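Local atomic coordinates of MarR Like Protein, TVG0766549 (Thermoplasma volcanium, PDB entry 3LFK), a protein that is of unknown function but, with a winged helix-turn-helix fold like that of MarR-type regulators, may act in transcription rather than as a mechanosensitive channel. Residues Val39-Thr47 with Arg56-Lys64; Met74-Asp82 with Val91-Val99. One frame throughout, in Å; residues are numbered along the deposited sequence.

Contact 1: Val39-Thr47 with Arg56-Lys64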
ATOM      1  N   VAL A  39       2.459   2.403  -5.265  1.00 15.89           N
ATOM      2  CA  VAL A  39       1.307   3.026  -4.646  1.00 15.83           C
ATOM      3  C   VAL A  39       0.049   2.429  -5.273  1.00 16.90           C
ATOM      4  O   VAL A  39      -0.879   2.048  -4.572  1.00 17.90           O
ATOM      5  CB  VAL A  39       1.328   4.547  -4.867  1.00 14.09           C
ATOM      6  CG1 VAL A  39       0.056   5.170  -4.290  1.00 18.07           C
ATOM      7  CG2 VAL A  39       2.532   5.175  -4.157  1.00 18.33           C
ATOM      8  N   SER A  40       0.021   2.344  -6.599  1.00 17.81           N
ATOM      9  CA  SER A  40      -1.136   1.741  -7.270  1.00 17.70           C
ATOM     10  C   SER A  40      -1.433   0.329  -6.745  1.00 20.74           C
ATOM     11  O   SER A  40      -2.588  -0.018  -6.440  1.00 18.81           O
ATOM     12  CB  SER A  40      -0.861   1.681  -8.778  1.00 20.90           C
ATOM     13  OG  SER A  40      -0.816   2.994  -9.299  1.00 36.15           O
ATOM     14  N   LEU A  41      -0.397  -0.504  -6.617  1.00 17.36           N
ATOM     15  CA  LEU A  41      -0.622  -1.846  -6.128  1.00 16.41           C
ATOM     16  C   LEU A  41      -1.097  -1.864  -4.665  1.00 16.37           C
ATOM     17  O   LEU A  41      -1.959  -2.634  -4.299  1.00 17.15           O
ATOM     18  CB  LEU A  41       0.646  -2.692  -6.267  1.00 15.68           C
ATOM     19  CG  LEU A  41       0.427  -4.124  -5.763  1.00 16.91           C
ATOM     20  CD1 LEU A  41      -0.699  -4.841  -6.538  1.00 20.40           C
ATOM     21  CD2 LEU A  41       1.730  -4.899  -5.911  1.00 19.57           C
ATOM     22  N   LEU A  42      -0.492  -1.030  -3.825  1.00 14.37           N
ATOM     23  CA  LEU A  42      -0.893  -0.970  -2.424  1.00 14.06           C
ATOM     24  C   LEU A  42      -2.379  -0.604  -2.294  1.00 17.48           C
ATOM     25  O   LEU A  42      -3.104  -1.186  -1.487  1.00 18.10           O
ATOM     26  CB  LEU A  42      -0.012   0.060  -1.688  1.00 15.58           C
ATOM     27  CG  LEU A  42      -0.242   0.177  -0.181  1.00 17.59           C
ATOM     28  CD1 LEU A  42       0.290  -1.054   0.502  1.00 22.05           C
ATOM     29  CD2 LEU A  42       0.473   1.425   0.353  1.00 23.62           C
ATOM     30  N   LEU A  43      -2.816   0.380  -3.078  1.00 18.93           N
ATOM     31  CA  LEU A  43      -4.213   0.805  -3.027  1.00 19.99           C
ATOM     32  C   LEU A  43      -5.119  -0.275  -3.623  1.00 17.74           C
ATOM     33  O   LEU A  43      -6.260  -0.441  -3.187  1.00 21.46           O
ATOM     34  CB  LEU A  43      -4.401   2.141  -3.776  1.00 19.42           C
ATOM     35  CG  LEU A  43      -3.648   3.319  -3.154  1.00 23.60           C
ATOM     36  CD1 LEU A  43      -3.986   4.606  -3.902  1.00 26.58           C
ATOM     37  CD2 LEU A  43      -3.995   3.446  -1.698  1.00 26.30           C
ATOM     38  N   PHE A  44      -4.619  -1.010  -4.604  1.00 19.11           N
ATOM     39  CA  PHE A  44      -5.416  -2.088  -5.187  1.00 19.20           C
ATOM     40  C   PHE A  44      -5.663  -3.117  -4.074  1.00 20.38           C
ATOM     41  O   PHE A  44      -6.775  -3.597  -3.880  1.00 21.75           O
ATOM     42  CB  PHE A  44      -4.657  -2.717  -6.357  1.00 20.21           C
ATOM     43  CG  PHE A  44      -5.307  -3.955  -6.917  1.00 22.62           C
ATOM     44  CD1 PHE A  44      -6.273  -3.862  -7.916  1.00 25.01           C
ATOM     45  CD2 PHE A  44      -4.951  -5.214  -6.441  1.00 20.93           C
ATOM     46  CE1 PHE A  44      -6.871  -5.017  -8.426  1.00 21.25           C
ATOM     47  CE2 PHE A  44      -5.539  -6.372  -6.945  1.00 20.80           C
ATOM     48  CZ  PHE A  44      -6.504  -6.271  -7.940  1.00 23.92           C
ATOM     49  N   LEU A  45      -4.626  -3.464  -3.321  1.00 17.35           N
ATOM     50  CA  LEU A  45      -4.781  -4.424  -2.249  1.00 16.55           C
ATOM     51  C   LEU A  45      -5.750  -3.907  -1.181  1.00 18.03           C
ATOM     52  O   LEU A  45      -6.574  -4.668  -0.665  1.00 20.93           O
ATOM     53  CB  LEU A  45      -3.406  -4.738  -1.617  1.00 18.45           C
ATOM     54  CG  LEU A  45      -2.438  -5.454  -2.580  1.00 20.24           C
ATOM     55  CD1 LEU A  45      -1.020  -5.484  -1.962  1.00 20.42           C
ATOM     56  CD2 LEU A  45      -2.908  -6.877  -2.836  1.00 23.83           C
ATOM     57  N   LYS A  46      -5.651  -2.623  -0.850  1.00 18.41           N
ATOM     58  CA  LYS A  46      -6.507  -2.021   0.158  1.00 18.57           C
ATOM     59  C   LYS A  46      -7.956  -2.038  -0.313  1.00 21.27           C
ATOM     60  O   LYS A  46      -8.855  -2.341   0.472  1.00 26.32           O
ATOM     61  CB  LYS A  46      -6.070  -0.573   0.428  1.00 21.09           C
ATOM     62  CG  LYS A  46      -6.810   0.089   1.585  1.00 23.09           C
ATOM     63  CD  LYS A  46      -6.453  -0.615   2.898  1.00 26.38           C
ATOM     64  CE  LYS A  46      -7.068   0.077   4.126  1.00 43.23           C
ATOM     65  NZ  LYS A  46      -8.546  -0.135   4.223  1.00 41.91           N
ATOM     66  N   THR A  47      -8.156  -1.743  -1.594  1.00 20.34           N
ATOM     67  CA  THR A  47      -9.503  -1.698  -2.193  1.00 23.26           C
ATOM     68  C   THR A  47     -10.183  -3.065  -2.187  1.00 29.32           C
ATOM     69  O   THR A  47     -11.413  -3.154  -2.134  1.00 31.61           O
ATOM     70  CB  THR A  47      -9.426  -1.184  -3.644  1.00 27.76           C
ATOM     71  OG1 THR A  47      -9.109   0.207  -3.629  1.00 38.42           O
ATOM     72  CG2 THR A  47     -10.754  -1.407  -4.373  1.00 35.19           C
ATOM     73  N   ARG A  56      -5.134 -12.933  -8.862  1.00 22.36           N
ATOM     74  CA  ARG A  56      -5.909 -11.737  -9.183  1.00 21.37           C
ATOM     75  C   ARG A  56      -4.975 -10.546  -9.393  1.00 25.16           C
ATOM     76  O   ARG A  56      -5.234  -9.673 -10.224  1.00 26.42           O
ATOM     77  CB  ARG A  56      -6.930 -11.421  -8.083  1.00 21.55           C
ATOM     78  CG  ARG A  56      -8.025 -12.486  -7.954  1.00 23.56           C
ATOM     79  CD  ARG A  56      -9.202 -12.006  -7.102  1.00 25.60           C
ATOM     80  NE  ARG A  56      -9.779 -10.778  -7.631  1.00 23.44           N
ATOM     81  CZ  ARG A  56     -10.653 -10.018  -6.977  1.00 22.99           C
ATOM     82  NH1 ARG A  56     -11.062 -10.367  -5.763  1.00 24.73           N
ATOM     83  NH2 ARG A  56     -11.088  -8.889  -7.515  1.00 26.76           N
ATOM     84  N   ILE A  57      -3.879 -10.510  -8.637  1.00 23.95           N
ATOM     85  CA  ILE A  57      -2.922  -9.424  -8.787  1.00 24.28           C
ATOM     86  C   ILE A  57      -2.305  -9.467 -10.183  1.00 31.55           C
ATOM     87  O   ILE A  57      -2.126  -8.439 -10.819  1.00 31.40           O
ATOM     88  CB  ILE A  57      -1.838  -9.526  -7.700  1.00 28.34           C
ATOM     89  CG1 ILE A  57      -2.469  -9.168  -6.360  1.00 24.05           C
ATOM     90  CG2 ILE A  57      -0.649  -8.604  -8.019  1.00 31.34           C
ATOM     91  CD1 ILE A  57      -1.599  -9.501  -5.178  1.00 27.69           C
ATOM     92  N   LYS A  58      -2.024 -10.668 -10.673  1.00 28.80           N
ATOM     93  CA  LYS A  58      -1.439 -10.815 -11.997  1.00 31.49           C
ATOM     94  C   LYS A  58      -2.392 -10.407 -13.092  1.00 34.10           C
ATOM     95  O   LYS A  58      -2.001  -9.771 -14.070  1.00 35.86           O
ATOM     96  CB  LYS A  58      -1.027 -12.261 -12.231  1.00 31.19           C
ATOM     97  CG  LYS A  58       0.095 -12.733 -11.366  1.00 42.89           C
ATOM     98  CD  LYS A  58       0.550 -14.091 -11.850  1.00 53.29           C
ATOM     99  CE  LYS A  58       1.744 -14.578 -11.073  1.00 59.82           C
ATOM    100  NZ  LYS A  58       2.294 -15.826 -11.672  1.00 65.83           N
ATOM    101  N   ASN A  59      -3.653 -10.775 -12.921  1.00 27.36           N
ATOM    102  CA  ASN A  59      -4.666 -10.498 -13.929  1.00 33.46           C
ATOM    103  C   ASN A  59      -5.254  -9.101 -13.951  1.00 34.63           C
ATOM    104  O   ASN A  59      -5.513  -8.544 -15.022  1.00 39.04           O
ATOM    105  CB  ASN A  59      -5.861 -11.469 -13.779  1.00 30.56           C
ATOM    106  CG  ASN A  59      -5.482 -12.937 -13.934  1.00 33.82           C
ATOM    107  OD1 ASN A  59      -4.427 -13.280 -14.470  1.00 35.98           O
ATOM    108  ND2 ASN A  59      -6.369 -13.820 -13.469  1.00 33.82           N
ATOM    109  N   GLU A  60      -5.432  -8.523 -12.770  1.00 26.68           N
ATOM    110  CA  GLU A  60      -6.169  -7.281 -12.655  1.00 23.76           C
ATOM    111  C   GLU A  60      -5.537  -5.913 -12.426  1.00 24.85           C
ATOM    112  O   GLU A  60      -6.240  -4.905 -12.484  1.00 28.67           O
ATOM    113  CB  GLU A  60      -7.215  -7.506 -11.565  1.00 22.71           C
ATOM    114  CG  GLU A  60      -8.076  -8.753 -11.769  1.00 26.91           C
ATOM    115  CD  GLU A  60      -8.919  -9.097 -10.554  1.00 22.47           C
ATOM    116  OE1 GLU A  60      -9.388  -8.173  -9.859  1.00 25.81           O
ATOM    117  OE2 GLU A  60      -9.132 -10.302 -10.303  1.00 27.16           O
ATOM    118  N   THR A  61      -4.238  -5.844 -12.174  1.00 26.19           N
ATOM    119  CA  THR A  61      -3.644  -4.543 -11.872  1.00 26.58           C
ATOM    120  C   THR A  61      -3.129  -3.697 -13.017  1.00 31.64           C
ATOM    121  O   THR A  61      -2.921  -2.498 -12.845  1.00 37.97           O
ATOM    122  CB  THR A  61      -2.488  -4.691 -10.943  1.00 27.03           C
ATOM    123  OG1 THR A  61      -1.460  -5.404 -11.638  1.00 27.06           O
ATOM    124  CG2 THR A  61      -2.911  -5.438  -9.681  1.00 25.88           C
ATOM    125  N   GLY A  62      -2.889  -4.312 -14.164  1.00 34.17           N
ATOM    126  CA  GLY A  62      -2.382  -3.554 -15.294  1.00 38.09           C
ATOM    127  C   GLY A  62      -0.878  -3.350 -15.240  1.00 42.53           C
ATOM    128  O   GLY A  62      -0.334  -2.534 -15.987  1.00 46.93           O
ATOM    129  N   LEU A  63      -0.206  -4.091 -14.361  1.00 35.80           N
ATOM    130  CA  LEU A  63       1.239  -3.994 -14.208  1.00 27.98           C
ATOM    131  C   LEU A  63       1.982  -5.002 -15.064  1.00 26.02           C
ATOM    132  O   LEU A  63       1.564  -6.145 -15.199  1.00 29.10           O
ATOM    133  CB  LEU A  63       1.629  -4.215 -12.737  1.00 31.30           C
ATOM    134  CG  LEU A  63       1.091  -3.200 -11.722  1.00 30.18           C
ATOM    135  CD1 LEU A  63       1.290  -3.735 -10.293  1.00 29.68           C
ATOM    136  CD2 LEU A  63       1.818  -1.872 -11.885  1.00 35.27           C
ATOM    137  N   LYS A  64       3.102  -4.589 -15.642  1.00 27.80           N
ATOM    138  CA  LYS A  64       3.894  -5.500 -16.459  1.00 27.11           C
ATOM    139  C   LYS A  64       4.589  -6.580 -15.634  1.00 30.54           C
ATOM    140  O   LYS A  64       4.771  -7.713 -16.089  1.00 36.57           O
ATOM    141  CB  LYS A  64       4.947  -4.714 -17.250  1.00 28.62           C
ATOM    142  CG  LYS A  64       4.367  -3.704 -18.219  1.00 43.94           C
ATOM    143  CD  LYS A  64       3.842  -4.367 -19.483  1.00 53.92           C
ATOM    144  CE  LYS A  64       3.215  -3.331 -20.416  1.00 61.20           C
ATOM    145  NZ  LYS A  64       4.110  -2.148 -20.646  1.00 61.30           N
TER

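Contact 2: Met74-Asp82 with Val91-Val99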
ATOM      1  N   MET A  74       6.512  -6.058  -0.040  1.00 14.08           N
ATOM      2  CA  MET A  74       6.831  -7.007   1.031  1.00 15.36           C
ATOM      3  C   MET A  74       8.125  -6.608   1.741  1.00 14.58           C
ATOM      4  O   MET A  74       8.182  -6.650   2.984  1.00 15.65           O
ATOM      5  CB  MET A  74       6.920  -8.416   0.454  1.00 15.27           C
ATOM      6  CG  MET A  74       5.577  -8.855  -0.067  1.00 15.04           C
ATOM      7  SD  MET A  74       5.712 -10.504  -0.926  1.00 24.46           S
ATOM      8  CE  MET A  74       6.875 -10.313  -1.934  1.00 31.56           C
ATOM      9  N   ASP A  75       9.139  -6.237   0.969  1.00 16.83           N
ATOM     10  CA  ASP A  75      10.415  -5.818   1.538  1.00 15.72           C
ATOM     11  C   ASP A  75      10.202  -4.560   2.410  1.00 16.73           C
ATOM     12  O   ASP A  75      10.841  -4.403   3.432  1.00 17.90           O
ATOM     13  CB  ASP A  75      11.414  -5.471   0.445  1.00 18.48           C
ATOM     14  CG  ASP A  75      11.888  -6.678  -0.341  1.00 17.63           C
ATOM     15  OD1 ASP A  75      11.585  -7.833   0.039  1.00 21.06           O
ATOM     16  OD2 ASP A  75      12.562  -6.446  -1.364  1.00 22.69           O
ATOM     17  N   TYR A  76       9.282  -3.676   2.012  1.00 15.67           N
ATOM     18  CA  TYR A  76       9.037  -2.460   2.807  1.00 15.10           C
ATOM     19  C   TYR A  76       8.332  -2.745   4.123  1.00 14.73           C
ATOM     20  O   TYR A  76       8.307  -1.899   5.015  1.00 17.71           O
ATOM     21  CB  TYR A  76       8.122  -1.466   2.054  1.00 15.27           C
ATOM     22  CG  TYR A  76       8.639  -0.948   0.748  1.00 14.39           C
ATOM     23  CD1 TYR A  76       9.984  -0.842   0.478  1.00 14.28           C
ATOM     24  CD2 TYR A  76       7.734  -0.521  -0.232  1.00 16.64           C
ATOM     25  CE1 TYR A  76      10.445  -0.329  -0.722  1.00 16.42           C
ATOM     26  CE2 TYR A  76       8.167  -0.000  -1.431  1.00 16.53           C
ATOM     27  CZ  TYR A  76       9.517   0.099  -1.688  1.00 17.07           C
ATOM     28  OH  TYR A  76       9.956   0.621  -2.878  1.00 21.33           O
ATOM     29  N   GLY A  77       7.707  -3.913   4.229  1.00 14.68           N
ATOM     30  CA  GLY A  77       6.973  -4.282   5.418  1.00 14.62           C
ATOM     31  C   GLY A  77       5.479  -3.985   5.323  1.00 16.81           C
ATOM     32  O   GLY A  77       4.762  -3.995   6.319  1.00 17.10           O
ATOM     33  N   PHE A  78       4.997  -3.769   4.099  1.00 16.15           N
ATOM     34  CA  PHE A  78       3.583  -3.415   3.898  1.00 16.43           C
ATOM     35  C   PHE A  78       2.654  -4.547   3.491  1.00 16.92           C
ATOM     36  O   PHE A  78       1.417  -4.408   3.563  1.00 16.60           O
ATOM     37  CB  PHE A  78       3.443  -2.302   2.845  1.00 15.94           C
ATOM     38  CG  PHE A  78       4.131  -0.999   3.203  1.00 14.71           C
ATOM     39  CD1 PHE A  78       4.460  -0.682   4.528  1.00 16.93           C
ATOM     40  CD2 PHE A  78       4.445  -0.074   2.202  1.00 15.81           C
ATOM     41  CE1 PHE A  78       5.090   0.543   4.825  1.00 16.26           C
ATOM     42  CE2 PHE A  78       5.068   1.137   2.488  1.00 15.96           C
ATOM     43  CZ  PHE A  78       5.397   1.456   3.818  1.00 17.52           C
ATOM     44  N   ALA A  79       3.229  -5.670   3.081  1.00 15.12           N
ATOM     45  CA  ALA A  79       2.419  -6.797   2.670  1.00 17.35           C
ATOM     46  C   ALA A  79       3.171  -8.084   2.921  1.00 16.53           C
ATOM     47  O   ALA A  79       4.401  -8.101   3.098  1.00 18.18           O
ATOM     48  CB  ALA A  79       2.112  -6.665   1.169  1.00 18.74           C
ATOM     49  N   LEU A  80       2.420  -9.180   2.932  1.00 17.11           N
ATOM     50  CA  LEU A  80       3.075 -10.465   3.090  1.00 18.35           C
ATOM     51  C   LEU A  80       2.284 -11.561   2.423  1.00 21.87           C
ATOM     52  O   LEU A  80       1.154 -11.341   1.963  1.00 22.14           O
ATOM     53  CB  LEU A  80       3.345 -10.785   4.566  1.00 30.64           C
ATOM     54  CG  LEU A  80       2.233 -10.632   5.587  1.00 32.33           C
ATOM     55  CD1 LEU A  80       1.384 -11.895   5.610  1.00 40.95           C
ATOM     56  CD2 LEU A  80       2.855 -10.404   6.961  1.00 36.46           C
ATOM     57  N   GLU A  81       2.918 -12.726   2.316  1.00 21.36           N
ATOM     58  CA  GLU A  81       2.282 -13.899   1.710  1.00 29.99           C
ATOM     59  C   GLU A  81       1.737 -14.829   2.769  1.00 42.66           C
ATOM     60  O   GLU A  81       2.430 -15.181   3.725  1.00 40.07           O
ATOM     61  CB  GLU A  81       3.261 -14.734   0.910  1.00 36.33           C
ATOM     62  CG  GLU A  81       4.116 -14.014  -0.062  1.00 36.61           C
ATOM     63  CD  GLU A  81       5.188 -14.937  -0.589  1.00 47.76           C
ATOM     64  OE1 GLU A  81       4.825 -15.932  -1.251  1.00 39.50           O
ATOM     65  OE2 GLU A  81       6.384 -14.677  -0.328  1.00 44.57           O
ATOM     66  N   ASP A  82       0.496 -15.243   2.571  1.00 48.33           N
ATOM     67  CA  ASP A  82      -0.171 -16.179   3.460  1.00 61.31           C
ATOM     68  C   ASP A  82      -0.437 -17.403   2.580  1.00 65.46           C
ATOM     69  O   ASP A  82      -1.581 -17.676   2.215  1.00 69.55           O
ATOM     70  CB  ASP A  82      -1.485 -15.565   3.955  1.00 67.52           C
ATOM     71  CG  ASP A  82      -2.294 -16.513   4.820  1.00 72.81           C
ATOM     72  OD1 ASP A  82      -2.762 -17.552   4.306  1.00 76.35           O
ATOM     73  OD2 ASP A  82      -2.465 -16.210   6.018  1.00 75.97           O
ATOM     74  N   VAL A  91      -1.671 -10.454   1.666  1.00 18.28           N
ATOM     75  CA  VAL A  91      -2.384  -9.643   2.650  1.00 20.72           C
ATOM     76  C   VAL A  91      -1.572  -8.437   3.079  1.00 21.34           C
ATOM     77  O   VAL A  91      -0.331  -8.502   3.127  1.00 20.36           O
ATOM     78  CB  VAL A  91      -2.716 -10.445   3.949  1.00 26.49           C
ATOM     79  CG1 VAL A  91      -3.312 -11.808   3.600  1.00 33.99           C
ATOM     80  CG2 VAL A  91      -1.485 -10.619   4.768  1.00 32.75           C
ATOM     81  N   LEU A  92      -2.248  -7.326   3.347  1.00 20.49           N
ATOM     82  CA  LEU A  92      -1.545  -6.142   3.818  1.00 17.47           C
ATOM     83  C   LEU A  92      -1.236  -6.348   5.295  1.00 20.06           C
ATOM     84  O   LEU A  92      -2.000  -6.996   6.022  1.00 20.68           O
ATOM     85  CB  LEU A  92      -2.410  -4.872   3.689  1.00 18.56           C
ATOM     86  CG  LEU A  92      -2.722  -4.405   2.274  1.00 21.55           C
ATOM     87  CD1 LEU A  92      -3.632  -3.206   2.324  1.00 23.88           C
ATOM     88  CD2 LEU A  92      -1.432  -4.051   1.535  1.00 24.47           C
ATOM     89  N   THR A  93      -0.090  -5.847   5.728  1.00 18.38           N
ATOM     90  CA  THR A  93       0.225  -5.895   7.161  1.00 18.25           C
ATOM     91  C   THR A  93      -0.512  -4.703   7.778  1.00 18.86           C
ATOM     92  O   THR A  93      -1.045  -3.860   7.065  1.00 20.71           O
ATOM     93  CB  THR A  93       1.707  -5.665   7.407  1.00 16.57           C
ATOM     94  OG1 THR A  93       2.070  -4.402   6.837  1.00 19.61           O
ATOM     95  CG2 THR A  93       2.554  -6.755   6.745  1.00 19.58           C
ATOM     96  N   SER A  94      -0.525  -4.607   9.104  1.00 19.95           N
ATOM     97  CA  SER A  94      -1.175  -3.469   9.738  1.00 19.99           C
ATOM     98  C   SER A  94      -0.514  -2.169   9.274  1.00 22.57           C
ATOM     99  O   SER A  94      -1.190  -1.156   9.117  1.00 22.51           O
ATOM    100  CB  SER A  94      -1.084  -3.579  11.255  1.00 23.76           C
ATOM    101  OG  SER A  94      -1.785  -4.725  11.693  1.00 28.66           O
ATOM    102  N   GLU A  95       0.799  -2.203   9.044  1.00 19.50           N
ATOM    103  CA  GLU A  95       1.520  -1.012   8.594  1.00 20.30           C
ATOM    104  C   GLU A  95       1.146  -0.671   7.140  1.00 18.30           C
ATOM    105  O   GLU A  95       1.033   0.495   6.770  1.00 19.36           O
ATOM    106  CB  GLU A  95       3.030  -1.211   8.740  1.00 21.75           C
ATOM    107  CG  GLU A  95       3.506  -1.288  10.207  1.00 27.75           C
ATOM    108  CD  GLU A  95       2.933  -2.482  10.961  1.00 25.82           C
ATOM    109  OE1 GLU A  95       2.936  -3.600  10.408  1.00 22.73           O
ATOM    110  OE2 GLU A  95       2.482  -2.315  12.122  1.00 28.08           O
ATOM    111  N   GLY A  96       0.944  -1.695   6.320  1.00 18.94           N
ATOM    112  CA  GLY A  96       0.546  -1.452   4.945  1.00 17.62           C
ATOM    113  C   GLY A  96      -0.864  -0.865   4.910  1.00 18.02           C
ATOM    114  O   GLY A  96      -1.140   0.011   4.086  1.00 18.55           O
ATOM    115  N   GLU A  97      -1.748  -1.342   5.781  1.00 19.47           N
ATOM    116  CA  GLU A  97      -3.112  -0.810   5.849  1.00 20.62           C
ATOM    117  C   GLU A  97      -3.041   0.654   6.271  1.00 19.76           C
ATOM    118  O   GLU A  97      -3.713   1.516   5.692  1.00 21.15           O
ATOM    119  CB  GLU A  97      -3.945  -1.618   6.851  1.00 22.15           C
ATOM    120  CG  GLU A  97      -4.027  -3.082   6.445  1.00 31.47           C
ATOM    121  CD  GLU A  97      -5.402  -3.668   6.576  1.00 50.56           C
ATOM    122  OE1 GLU A  97      -5.986  -3.569   7.678  1.00 60.48           O
ATOM    123  OE2 GLU A  97      -5.891  -4.239   5.576  1.00 48.02           O
ATOM    124  N   PHE A  98      -2.203   0.940   7.262  1.00 20.02           N
ATOM    125  CA  PHE A  98      -2.026   2.307   7.749  1.00 20.68           C
ATOM    126  C   PHE A  98      -1.594   3.264   6.626  1.00 22.09           C
ATOM    127  O   PHE A  98      -2.160   4.347   6.437  1.00 21.30           O
ATOM    128  CB  PHE A  98      -0.964   2.328   8.868  1.00 24.06           C
ATOM    129  CG  PHE A  98      -0.680   3.702   9.412  1.00 22.65           C
ATOM    130  CD1 PHE A  98      -1.513   4.266  10.369  1.00 28.01           C
ATOM    131  CD2 PHE A  98       0.392   4.444   8.933  1.00 24.17           C
ATOM    132  CE1 PHE A  98      -1.268   5.559  10.833  1.00 35.52           C
ATOM    133  CE2 PHE A  98       0.640   5.732   9.390  1.00 35.16           C
ATOM    134  CZ  PHE A  98      -0.193   6.289  10.344  1.00 32.09           C
ATOM    135  N   VAL A  99      -0.567   2.857   5.881  1.00 16.84           N
ATOM    136  CA  VAL A  99      -0.034   3.695   4.829  1.00 15.40           C
ATOM    137  C   VAL A  99      -1.041   3.839   3.698  1.00 17.04           C
ATOM    138  O   VAL A  99      -1.213   4.929   3.157  1.00 18.51           O
ATOM    139  CB  VAL A  99       1.307   3.094   4.335  1.00 20.27           C
ATOM    140  CG1 VAL A  99       1.752   3.760   3.063  1.00 21.12           C
ATOM    141  CG2 VAL A  99       2.368   3.286   5.433  1.00 21.67           C
TER
HETATM  142  O   HOH W   1       5.088  -4.766   9.082  1.00 21.59           O

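Contact 1: Val39-Thr47 with Arg56-Lys64
Phe44 holds CG anti to its backbone N (chi1 172°), which sends the ring across to Thr61, while Thr61, with OG1 between its own N and carbonyl carbon, presents CG2 to that ring. The pair lies where helix 36-47 of the winged helix-turn-helix domain meets helix 54-60 and the turn behind it, an example of a helix packed against a short helix and its following turn mainly through apolar groups. The short axes stay 11.8 Å apart at 119°, a spacing that leaves room for the side chains between them. Thr61 CG2 sits over the centre of the Phe44 ring, a CH-pi contact 3.8 Å from the centroid and 8° off the normal. The same methyl also meets Leu41 CD1 at 3.9 Å, and Leu41 CD1 in turn reaches the CG2 branch of Ile57. The other branch of Ile57 ends at CD1, 3.8 Å from Leu45 CD2, where the two side chains cross at about a right angle. Leu63 CD1 lies against Leu41 CB. Toward the domain interior Leu41 continues onto Val69, Leu70 and Leu73 of helix 66-76. At the outer end Glu60 lays CB beside Phe44 CZ, and its carboxylate is gripped side-on by Arg56 through NE and NH2, one nitrogen to each oxygen. The polar end of Thr61 is used within its own segment: OG1 donates to Ile57 O and accepts from Leu63 N, the latter an ST turn with OG1 and N 3.3 Å apart.

Contact 2: Met74-Asp82 with Val91-Val99
The Thr93 hydroxyl bonds to the Gly77 carbonyl at the base of the wing, the beta hairpin of strands 79-84 and 87-92 in the winged helix-turn-helix fold. Thr93 is the N-cap of helix 94-116: OG1 accepts from Gly96 N and donates to Gly77 O at 2.8 Å, so one oxygen ties the start of this helix to the Schellman turn ending helix 66-76. Packing is close beside it. Phe78 O receives Thr93 N, which comes from above the carbonyl plane, and also takes CA-H...O contacts from Leu92 and Gly96; the Gly96 CA lies 3.4 Å from Phe78 O, a closeness that the lack of a side chain at Gly96 permits. Phe78 itself, its CG anti to the carbonyl carbon (chi1 -61°), carries its ring past Gly96 until CZ stands 3.9 Å from Val99 CG2, the two side chains crossing at about a right angle. Val12 of strand 12-14 adds to the packing of this ring. Along the hairpin Leu80 and Val91 form an antiparallel hydrogen-bonded pair, with Leu80 N to Val91 O at 2.8 Å and Val91 N to Leu80 O at 3.0 Å. Here the contact turns to its exposed side: Leu80 leans over Val91 and Thr93, its CD2 3.7 Å from Thr93 CG2, and beyond it the poorly ordered Asp82 brushes Val91 with CB alone. Back at the helix start, one ordered water bridges Gly77 O and Glu95 OE1, donating to both and lying 2.8 Å from Glu95 OE1.

How the contacts relate
Both contacts are partly buried and belong to one winged helix-turn-helix domain, their centres about 14 Å apart, yet their chemistry differs. Contact 1 joins helix 36-47 to helix 54-60 and its turn mainly by apolar groups and keeps its side-chain hydrogen bonds within residues 56-64; contact 2 joins a hairpin and two helix ends through backbone hydrogen bonds, a threonine hydroxyl and apolar packing. Each runs from a buried side to an exposed one, marked by a salt bridge in the first and by the exposed Leu80 and a poorly ordered Asp82 in the second. Helix 36-47 connects them: Leu42 CD1 meets Leu92 CD2 at 3.6 Å, and Leu42 also packs on Val99. Helix 66-76 touches Leu41 in contact 1 and ends within contact 2.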